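Local coordinates for protein toxin 2A (Paenibacillus larvae, PDB 5URP) that probably transfers ADP-ribose from NAD+ to a target protein, acting as a bacterial ADP-ribosyltransferase toxin and virulence factor, at residues D25-K30 with T102-T107; K53-L58 with I85-K90; G106-I111 with E115-L120. One frame throughout, in Å; residues are numbered along the deposited sequence.

Contact 1: residues D25-K30 with T102-T107; sequences DFRIDK and TVYRGT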
loop_
_atom_site.group_PDB
_atom_site.type_symbol
_atom_site.label_atom_id
_atom_site.label_comp_id
_atom_site.label_asym_id
_atom_site.label_seq_id
_atom_site.Cartn_x
_atom_site.Cartn_y
_atom_site.Cartn_z
ATOM N N ASP A 25 -7.360 -4.921 -13.139
ATOM C CA ASP A 25 -6.143 -5.483 -12.559
ATOM C C ASP A 25 -5.104 -5.513 -13.671
ATOM O O ASP A 25 -5.261 -6.264 -14.634
ATOM C CB ASP A 25 -6.422 -6.874 -11.989
ATOM C CG ASP A 25 -5.194 -7.560 -11.433
ATOM O OD1 ASP A 25 -4.098 -6.954 -11.370
ATOM O OD2 ASP A 25 -5.346 -8.726 -11.044
ATOM N N PHE A 26 -4.103 -4.644 -13.567
ATOM C CA PHE A 26 -3.076 -4.497 -14.587
ATOM C C PHE A 26 -1.995 -5.561 -14.503
ATOM O O PHE A 26 -1.221 -5.693 -15.453
ATOM C CB PHE A 26 -2.453 -3.107 -14.481
ATOM C CG PHE A 26 -3.413 -2.000 -14.835
ATOM C CD1 PHE A 26 -3.863 -1.851 -16.126
ATOM C CD2 PHE A 26 -3.873 -1.130 -13.866
ATOM C CE1 PHE A 26 -4.765 -0.841 -16.446
ATOM C CE2 PHE A 26 -4.774 -0.123 -14.190
ATOM C CZ PHE A 26 -5.202 0.013 -15.455
ATOM N N ARG A 27 -1.948 -6.331 -13.421
ATOM C CA ARG A 27 -1.000 -7.437 -13.248
ATOM C C ARG A 27 0.402 -6.856 -13.393
ATOM O O ARG A 27 0.822 -6.123 -12.486
ATOM C CB ARG A 27 -1.353 -8.595 -14.186
ATOM C CG ARG A 27 -2.699 -9.263 -13.831
ATOM C CD ARG A 27 -2.949 -10.549 -14.615
ATOM N NE ARG A 27 -1.887 -11.539 -14.433
ATOM C CZ ARG A 27 -1.865 -12.475 -13.485
ATOM N NH1 ARG A 27 -2.851 -12.570 -12.602
ATOM N NH2 ARG A 27 -0.843 -13.322 -13.419
ATOM N N ILE A 28 1.165 -7.182 -14.437
ATOM C CA ILE A 28 2.509 -6.606 -14.599
ATOM C C ILE A 28 2.585 -5.640 -15.780
ATOM O O ILE A 28 3.683 -5.256 -16.189
ATOM C CB ILE A 28 3.575 -7.712 -14.736
ATOM C CG1 ILE A 28 3.286 -8.594 -15.944
ATOM C CG2 ILE A 28 3.634 -8.546 -13.462
ATOM C CD1 ILE A 28 4.479 -9.549 -16.290
ATOM N N ASP A 29 1.443 -5.233 -16.338
ATOM C CA ASP A 29 1.436 -4.434 -17.572
ATOM C C ASP A 29 1.599 -2.966 -17.203
ATOM O O ASP A 29 0.631 -2.219 -17.046
ATOM C CB ASP A 29 0.167 -4.676 -18.381
ATOM C CG ASP A 29 0.215 -4.048 -19.762
ATOM O OD1 ASP A 29 0.977 -3.073 -19.976
ATOM O OD2 ASP A 29 -0.522 -4.521 -20.650
ATOM N N LYS A 30 2.859 -2.546 -17.099
ATOM C CA LYS A 30 3.187 -1.194 -16.661
ATOM C C LYS A 30 2.699 -0.141 -17.652
ATOM O O LYS A 30 2.264 0.936 -17.241
ATOM C CB LYS A 30 4.699 -1.085 -16.469
ATOM C CG LYS A 30 5.154 -0.165 -15.398
ATOM C CD LYS A 30 6.633 -0.347 -15.104
ATOM C CE LYS A 30 7.055 0.559 -13.942
ATOM N NZ LYS A 30 8.464 0.359 -13.504
ATOM N N THR A 102 -7.339 -3.245 -8.563
ATOM C CA THR A 102 -6.449 -4.069 -7.769
ATOM C C THR A 102 -5.084 -3.393 -7.708
ATOM O O THR A 102 -4.582 -2.910 -8.726
ATOM C CB THR A 102 -6.316 -5.456 -8.396
ATOM O OG1 THR A 102 -7.600 -6.070 -8.462
ATOM C CG2 THR A 102 -5.400 -6.339 -7.567
ATOM N N VAL A 103 -4.522 -3.331 -6.513
ATOM C CA VAL A 103 -3.175 -2.819 -6.328
ATOM C C VAL A 103 -2.359 -3.852 -5.550
ATOM O O VAL A 103 -2.881 -4.809 -4.999
ATOM C CB VAL A 103 -3.141 -1.460 -5.623
ATOM C CG1 VAL A 103 -3.847 -0.393 -6.469
ATOM C CG2 VAL A 103 -3.741 -1.545 -4.194
ATOM N N TYR A 104 -1.048 -3.645 -5.553
ATOM C CA TYR A 104 -0.090 -4.610 -5.013
ATOM C C TYR A 104 0.853 -3.936 -4.034
ATOM O O TYR A 104 1.229 -2.771 -4.209
ATOM C CB TYR A 104 0.719 -5.239 -6.167
ATOM C CG TYR A 104 -0.136 -6.009 -7.124
ATOM C CD1 TYR A 104 -0.405 -7.355 -6.904
ATOM C CD2 TYR A 104 -0.685 -5.400 -8.233
ATOM C CE1 TYR A 104 -1.202 -8.062 -7.746
ATOM C CE2 TYR A 104 -1.495 -6.112 -9.125
ATOM C CZ TYR A 104 -1.758 -7.447 -8.860
ATOM O OH TYR A 104 -2.521 -8.174 -9.728
ATOM N N ARG A 105 1.248 -4.668 -2.988
ATOM C CA ARG A 105 2.202 -4.129 -2.031
ATOM C C ARG A 105 3.076 -5.259 -1.520
ATOM O O ARG A 105 2.561 -6.230 -0.980
ATOM C CB ARG A 105 1.476 -3.472 -0.848
ATOM C CG ARG A 105 2.406 -2.996 0.218
ATOM C CD ARG A 105 1.629 -2.198 1.259
ATOM N NE ARG A 105 2.413 -1.944 2.466
ATOM C CZ ARG A 105 3.371 -1.030 2.575
ATOM N NH1 ARG A 105 3.699 -0.254 1.547
ATOM N NH2 ARG A 105 4.022 -0.898 3.719
ATOM N N GLY A 106 4.382 -5.150 -1.716
ATOM C CA GLY A 106 5.300 -6.063 -1.066
ATOM C C GLY A 106 5.661 -5.552 0.317
ATOM O O GLY A 106 5.925 -4.366 0.508
ATOM N N THR A 107 5.686 -6.463 1.282
ATOM C CA THR A 107 6.044 -6.065 2.627
ATOM C C THR A 107 6.614 -7.287 3.348
ATOM O O THR A 107 7.054 -8.250 2.719
ATOM C CB THR A 107 4.821 -5.411 3.313
ATOM O OG1 THR A 107 5.228 -4.813 4.552
ATOM C CG2 THR A 107 3.698 -6.406 3.525
HETATM O O HOH W 1 -3.768 -3.142 -11.271
#
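Tyr104 and Asp25 make the one direct hydrogen bond between strand segment 102-107 and loop segment 25-30. Tyr104 OH, the donor, lies 2.6 Å from Asp25 OD1, which sits at the ring edge, in its plane. The proton arrives on the syn side of the carboxylate, close to its plane. Carboxylate and ring are turned 40° against each other. With chi1 at 177° the Asp25 carboxylate is swung opposite the backbone N, which carries it across to the phenol.

Arg27 N also donates to Asp25 OD1 over 3.0 Å, from above the carboxylate plane, in an Asx turn. Two donors grip OD1, which should limit the rotation of the carboxylate and may favour its charged form.

A water makes a second polar link between the segments. It accepts from Phe26 N at 2.8 Å and donates to Thr102 O at 2.7 Å.

The remaining contacts are van der Waals. Asp25 CB rests against Thr102 OG1 at 3.8 Å. Arg27 CA lies 3.9 Å from Tyr104 OH.

Arg105 and Ser150-Thr151-Ser152 match the strand arginine and STS motif of ADP-ribosyltransferase toxins. The contact thus probably ties the N-terminal loop to a strand of the NAD-binding core. Segment 25-30 leads into helix 30-45, onto which Phe26 packs. Strand 101-107 edges the five-stranded sheet and pairs with strand 164-170. Arg105 NH1 bonds Ser150 O on strand 149-152.

Contact 2: residues K53-L58 with I85-K90; sequences KRQITL and IELIDK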
loop_
_atom_site.group_PDB
_atom_site.type_symbol
_atom_site.label_atom_id
_atom_site.label_comp_id
_atom_site.label_asym_id
_atom_site.label_seq_id
_atom_site.Cartn_x
_atom_site.Cartn_y
_atom_site.Cartn_z
ATOM N N LYS A 53 1.052 19.113 -3.242
ATOM C CA LYS A 53 1.919 18.380 -4.173
ATOM C C LYS A 53 3.304 18.174 -3.581
ATOM O O LYS A 53 3.858 17.070 -3.651
ATOM C CB LYS A 53 2.030 19.127 -5.502
ATOM C CG LYS A 53 0.721 19.183 -6.285
ATOM C CD LYS A 53 0.898 20.061 -7.512
ATOM C CE LYS A 53 -0.393 20.279 -8.254
ATOM N NZ LYS A 53 -0.333 21.585 -8.954
ATOM N N ARG A 54 3.885 19.225 -3.014
ATOM C CA ARG A 54 5.231 19.128 -2.451
ATOM C C ARG A 54 5.298 18.093 -1.332
ATOM O O ARG A 54 6.258 17.315 -1.254
ATOM C CB ARG A 54 5.670 20.496 -1.956
ATOM C CG ARG A 54 6.970 20.480 -1.197
ATOM C CD ARG A 54 7.338 21.883 -0.747
ATOM N NE ARG A 54 7.433 21.949 0.710
ATOM C CZ ARG A 54 8.562 21.847 1.407
ATOM N NH1 ARG A 54 8.519 21.901 2.733
ATOM N NH2 ARG A 54 9.733 21.704 0.799
ATOM N N GLN A 55 4.292 18.061 -0.452
ATOM C CA GLN A 55 4.327 17.093 0.644
ATOM C C GLN A 55 4.160 15.673 0.150
ATOM O O GLN A 55 4.762 14.754 0.723
ATOM C CB GLN A 55 3.261 17.415 1.702
ATOM C CG GLN A 55 3.518 18.680 2.462
ATOM C CD GLN A 55 4.840 18.677 3.232
ATOM O OE1 GLN A 55 5.402 17.619 3.567
ATOM N NE2 GLN A 55 5.358 19.867 3.487
ATOM N N ILE A 56 3.354 15.462 -0.896
ATOM C CA ILE A 56 3.253 14.144 -1.496
ATOM C C ILE A 56 4.615 13.717 -2.037
ATOM O O ILE A 56 5.076 12.600 -1.787
ATOM C CB ILE A 56 2.179 14.125 -2.595
ATOM C CG1 ILE A 56 0.805 14.244 -1.923
ATOM C CG2 ILE A 56 2.256 12.867 -3.454
ATOM C CD1 ILE A 56 -0.295 14.594 -2.853
ATOM N N THR A 57 5.273 14.601 -2.780
ATOM C CA THR A 57 6.612 14.282 -3.300
ATOM C C THR A 57 7.555 13.917 -2.161
ATOM O O THR A 57 8.288 12.908 -2.229
ATOM C CB THR A 57 7.163 15.461 -4.110
ATOM O OG1 THR A 57 6.326 15.703 -5.260
ATOM C CG2 THR A 57 8.583 15.159 -4.594
ATOM N N LEU A 58 7.541 14.706 -1.093
ATOM C CA LEU A 58 8.476 14.471 0.008
ATOM C C LEU A 58 8.176 13.171 0.723
ATOM O O LEU A 58 9.099 12.479 1.174
ATOM C CB LEU A 58 8.460 15.632 0.979
ATOM C CG LEU A 58 9.020 16.940 0.432
ATOM C CD1 LEU A 58 8.841 17.993 1.490
ATOM C CD2 LEU A 58 10.498 16.808 0.005
ATOM N N ILE A 85 1.163 15.726 7.794
ATOM C CA ILE A 85 0.113 14.719 7.736
ATOM C C ILE A 85 -1.239 15.365 7.426
ATOM O O ILE A 85 -2.047 14.800 6.683
ATOM C CB ILE A 85 0.114 13.937 9.061
ATOM C CG1 ILE A 85 1.391 13.075 9.125
ATOM C CG2 ILE A 85 -1.152 13.098 9.240
ATOM C CD1 ILE A 85 1.744 12.683 10.531
ATOM N N GLU A 86 -1.484 16.567 7.955
ATOM C CA GLU A 86 -2.709 17.300 7.624
ATOM C C GLU A 86 -2.789 17.589 6.126
ATOM O O GLU A 86 -3.851 17.444 5.510
ATOM C CB GLU A 86 -2.773 18.596 8.450
ATOM C CG GLU A 86 -3.918 19.523 8.116
ATOM C CD GLU A 86 -3.884 20.806 8.940
ATOM O OE1 GLU A 86 -2.931 20.996 9.731
ATOM O OE2 GLU A 86 -4.815 21.625 8.789
ATOM N N LEU A 87 -1.660 17.948 5.511
ATOM C CA LEU A 87 -1.640 18.272 4.087
ATOM C C LEU A 87 -1.884 17.037 3.229
ATOM O O LEU A 87 -2.674 17.072 2.275
ATOM C CB LEU A 87 -0.294 18.931 3.745
ATOM C CG LEU A 87 -0.160 20.373 4.212
ATOM C CD1 LEU A 87 1.308 20.850 4.239
ATOM C CD2 LEU A 87 -0.974 21.266 3.311
ATOM N N ILE A 88 -1.204 15.927 3.539
ATOM C CA ILE A 88 -1.439 14.707 2.784
ATOM C C ILE A 88 -2.866 14.219 2.965
ATOM O O ILE A 88 -3.510 13.805 1.998
ATOM C CB ILE A 88 -0.417 13.634 3.193
ATOM C CG1 ILE A 88 0.989 14.166 2.953
ATOM C CG2 ILE A 88 -0.670 12.390 2.389
ATOM C CD1 ILE A 88 2.084 13.275 3.503
ATOM N N ASP A 89 -3.382 14.277 4.198
ATOM C CA ASP A 89 -4.761 13.856 4.464
ATOM C C ASP A 89 -5.720 14.641 3.595
ATOM O O ASP A 89 -6.633 14.073 2.973
ATOM C CB ASP A 89 -5.119 14.088 5.930
ATOM C CG ASP A 89 -4.491 13.097 6.871
ATOM O OD1 ASP A 89 -3.858 12.144 6.413
ATOM O OD2 ASP A 89 -4.704 13.298 8.092
ATOM N N LYS A 90 -5.529 15.954 3.560
ATOM C CA LYS A 90 -6.402 16.847 2.813
ATOM C C LYS A 90 -6.295 16.596 1.321
ATOM O O LYS A 90 -7.287 16.733 0.600
ATOM C CB LYS A 90 -6.047 18.289 3.175
ATOM C CG LYS A 90 -6.811 19.411 2.507
ATOM C CD LYS A 90 -6.523 20.757 3.213
ATOM C CE LYS A 90 -5.045 21.202 3.167
ATOM N NZ LYS A 90 -4.652 21.973 1.927
#
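Gln55 lays its CG against Leu87, where CG to Leu87 CD1 is the closest approach, 3.6 Å. Leu87 CB lies behind, 4.0 Å from the same Gln55 CG. The two side chains meet at a slant. Of the glutamine side chain, the aliphatic CB and CG do the touching.

Ile88 fills the next place on the same helix. Its CG1 approaches Gln55 CB at 4.2 Å. Its CD1 reaches the backbone of helix 50-61, 4.1 Å from Gln55 O. The terminal methyl comes inward although the CB bond itself points along the side of the contact.

The shape of Gln55 explains the division of labour. Chi1 (-68°) sets CG against Leu87; the bend at chi2 (-60°) then turns the amide back along its own helix. Gln55 NE2 donates to Glu51 OE2, one turn earlier. Leu87 touches Glu51 as well. Ile88 continues onto Tyr59, Tyr148 and Ile66, the last on helix 64-72.

The contact joins helices 50-61 and 79-92 in the helical part of the toxin. A salt bridge from Lys90 NZ to Glu52 OE2 joins the same two helices nearby.

No hydrogen bond crosses between segments 53-58 and 85-90. Their contact rests on hydrocarbon packing. Gln55 is buried, and its NE2 finds an acceptor, Glu51 OE2, within its own helix.

Contact 3: residues G106-I111 with E115-L120; sequences GTDGII and EFQNTL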
loop_
_atom_site.group_PDB
_atom_site.type_symbol
_atom_site.label_atom_id
_atom_site.label_comp_id
_atom_site.label_asym_id
_atom_site.label_seq_id
_atom_site.Cartn_x
_atom_site.Cartn_y
_atom_site.Cartn_z
ATOM N N GLY A 106 4.382 -5.150 -1.716
ATOM C CA GLY A 106 5.300 -6.063 -1.066
ATOM C C GLY A 106 5.661 -5.552 0.317
ATOM O O GLY A 106 5.925 -4.366 0.508
ATOM N N THR A 107 5.686 -6.463 1.282
ATOM C CA THR A 107 6.044 -6.065 2.627
ATOM C C THR A 107 6.614 -7.287 3.348
ATOM O O THR A 107 7.054 -8.250 2.719
ATOM C CB THR A 107 4.821 -5.411 3.313
ATOM O OG1 THR A 107 5.228 -4.813 4.552
ATOM C CG2 THR A 107 3.698 -6.406 3.525
ATOM N N ASP A 108 6.614 -7.259 4.676
ATOM C CA ASP A 108 7.022 -8.432 5.441
ATOM C C ASP A 108 5.977 -8.704 6.519
ATOM O O ASP A 108 4.838 -8.220 6.468
ATOM C CB ASP A 108 8.447 -8.251 5.963
ATOM C CG ASP A 108 8.570 -7.153 7.001
ATOM O OD1 ASP A 108 7.535 -6.614 7.454
ATOM O OD2 ASP A 108 9.710 -6.832 7.360
ATOM N N GLY A 109 6.339 -9.543 7.474
ATOM C CA GLY A 109 5.401 -10.018 8.474
ATOM C C GLY A 109 4.898 -8.969 9.434
ATOM O O GLY A 109 4.023 -9.275 10.253
ATOM N N ILE A 110 5.410 -7.738 9.349
ATOM C CA ILE A 110 5.013 -6.688 10.285
ATOM C C ILE A 110 3.506 -6.483 10.279
ATOM O O ILE A 110 2.916 -6.167 11.317
ATOM C CB ILE A 110 5.760 -5.375 9.957
ATOM C CG1 ILE A 110 5.598 -4.366 11.092
ATOM C CG2 ILE A 110 5.260 -4.764 8.650
ATOM C CD1 ILE A 110 6.302 -4.760 12.341
ATOM N N ILE A 111 2.852 -6.658 9.131
ATOM C CA ILE A 111 1.414 -6.407 9.069
ATOM C C ILE A 111 0.662 -7.290 10.039
ATOM O O ILE A 111 -0.484 -6.986 10.391
ATOM C CB ILE A 111 0.864 -6.591 7.641
ATOM C CG1 ILE A 111 1.009 -8.036 7.168
ATOM C CG2 ILE A 111 1.528 -5.602 6.715
ATOM C CD1 ILE A 111 0.245 -8.321 5.905
ATOM N N GLU A 115 5.694 -9.432 16.243
ATOM C CA GLU A 115 6.171 -10.741 16.677
ATOM C C GLU A 115 6.313 -11.703 15.509
ATOM O O GLU A 115 7.163 -12.598 15.554
ATOM C CB GLU A 115 5.240 -11.333 17.742
ATOM C CG GLU A 115 3.832 -11.681 17.276
ATOM C CD GLU A 115 2.841 -10.554 17.495
ATOM O OE1 GLU A 115 3.261 -9.376 17.541
ATOM O OE2 GLU A 115 1.635 -10.850 17.627
ATOM N N PHE A 116 5.509 -11.527 14.453
ATOM C CA PHE A 116 5.552 -12.430 13.307
ATOM C C PHE A 116 6.653 -12.051 12.328
ATOM O O PHE A 116 7.159 -12.909 11.600
ATOM C CB PHE A 116 4.201 -12.430 12.591
ATOM C CG PHE A 116 3.186 -13.353 13.204
ATOM C CD1 PHE A 116 3.289 -14.724 13.036
ATOM C CD2 PHE A 116 2.127 -12.850 13.938
ATOM C CE1 PHE A 116 2.360 -15.579 13.594
ATOM C CE2 PHE A 116 1.193 -13.709 14.507
ATOM C CZ PHE A 116 1.312 -15.073 14.327
ATOM N N GLN A 117 7.026 -10.779 12.297
ATOM C CA GLN A 117 8.143 -10.323 11.489
ATOM C C GLN A 117 9.380 -11.157 11.775
ATOM O O GLN A 117 9.703 -11.427 12.937
ATOM C CB GLN A 117 8.406 -8.850 11.800
ATOM C CG GLN A 117 9.358 -8.147 10.878
ATOM C CD GLN A 117 9.432 -6.667 11.188
ATOM O OE1 GLN A 117 9.281 -6.260 12.340
ATOM N NE2 GLN A 117 9.648 -5.851 10.162
ATOM N N ASN A 118 10.065 -11.581 10.709
ATOM C CA ASN A 118 11.319 -12.331 10.797
ATOM C C ASN A 118 11.111 -13.770 11.248
ATOM O O ASN A 118 12.085 -14.474 11.527
ATOM C CB ASN A 118 12.320 -11.657 11.740
ATOM C CG ASN A 118 12.482 -10.179 11.456
ATOM O OD1 ASN A 118 12.220 -9.336 12.316
ATOM N ND2 ASN A 118 12.917 -9.855 10.244
ATOM N N THR A 119 9.863 -14.220 11.344
ATOM C CA THR A 119 9.547 -15.609 11.635
ATOM C C THR A 119 9.014 -16.346 10.414
ATOM O O THR A 119 8.867 -17.570 10.458
ATOM C CB THR A 119 8.504 -15.684 12.760
ATOM O OG1 THR A 119 7.223 -15.298 12.240
ATOM C CG2 THR A 119 8.862 -14.738 13.894
ATOM N N LEU A 120 8.733 -15.636 9.326
ATOM C CA LEU A 120 8.013 -16.238 8.215
ATOM C C LEU A 120 8.908 -17.149 7.388
ATOM O O LEU A 120 8.452 -18.191 6.897
ATOM C CB LEU A 120 7.416 -15.138 7.338
ATOM C CG LEU A 120 6.435 -15.540 6.247
ATOM C CD1 LEU A 120 5.344 -16.468 6.766
ATOM C CD2 LEU A 120 5.823 -14.273 5.672
#
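Asp108 and Gln117 grip each other by their side chains just after strand 101-107 ends, where the chain meets the loop at 115-120. Gln117 NE2 donates to Asp108 OD2 over 3.0 Å, and the bond is nearly straight. The carboxylate oxygen lies almost in the amide plane. The N-H meets it on the syn side, somewhat out of the carboxylate plane. The two flat groups stand almost perpendicular, 83° apart.

Asp108 CG sits between the backbone N and the carbonyl carbon (chi1 67°). In that position the other oxygen, OD1, accepts from Ile110 N at 3.1 Å and closes an Asx turn. That bond comes from above the carboxylate plane. Each oxygen thus has its own donor, and the group is held against rotation.

Gln117 is stretched out. Its CG is anti to the backbone N (chi1 -169°) and the chain stays extended beyond CG. The amide thereby reaches past Gly109 to Asp108. Ile110 lies alongside, pointing the same way, with its CD1 3.3 Å from Gln117 OE1. The amide is so bordered by the carboxylate at its nitrogen and by the methyl at its oxygen.

Between these side chains the backbones come close. Gly109 CA lies 4.1 Å from Gln117 CA, and Gly109 has no side chain to intervene. Phe116 CB approaches Gly109 O at 3.9 Å, but the ring leads away. Phe116 to Thr119 form a type II turn, which puts Gln117 at its first corner.

The contact lies at the surface. Thr107 pairs with Val164 on strand 164-170. Phe116, which opens the turn, and Leu120, just after it, both pack on Ile134 of helix 128-138.

From the N terminus, contact 1 opens first. Its loop 25-30 meets strand 101-107 after 71 intervening residues, most of them helical. Contact 2 is nested inside that long loop and ties helix 50-61 to helix 79-92, closing before the strand begins. Contact 3 follows contact 2 in series and begins where contact 1 ends, on Gly106 and Thr107. It closes a short loop of three residues. Strand 101-107 is thus held near its start by contact 1 and continues into contact 3; the centres of contacts 1 and 3 are about 20 Å apart. Contacts 2 and 3 lie on opposite sides of the chain's centre, with nearest atoms about 17 Å apart.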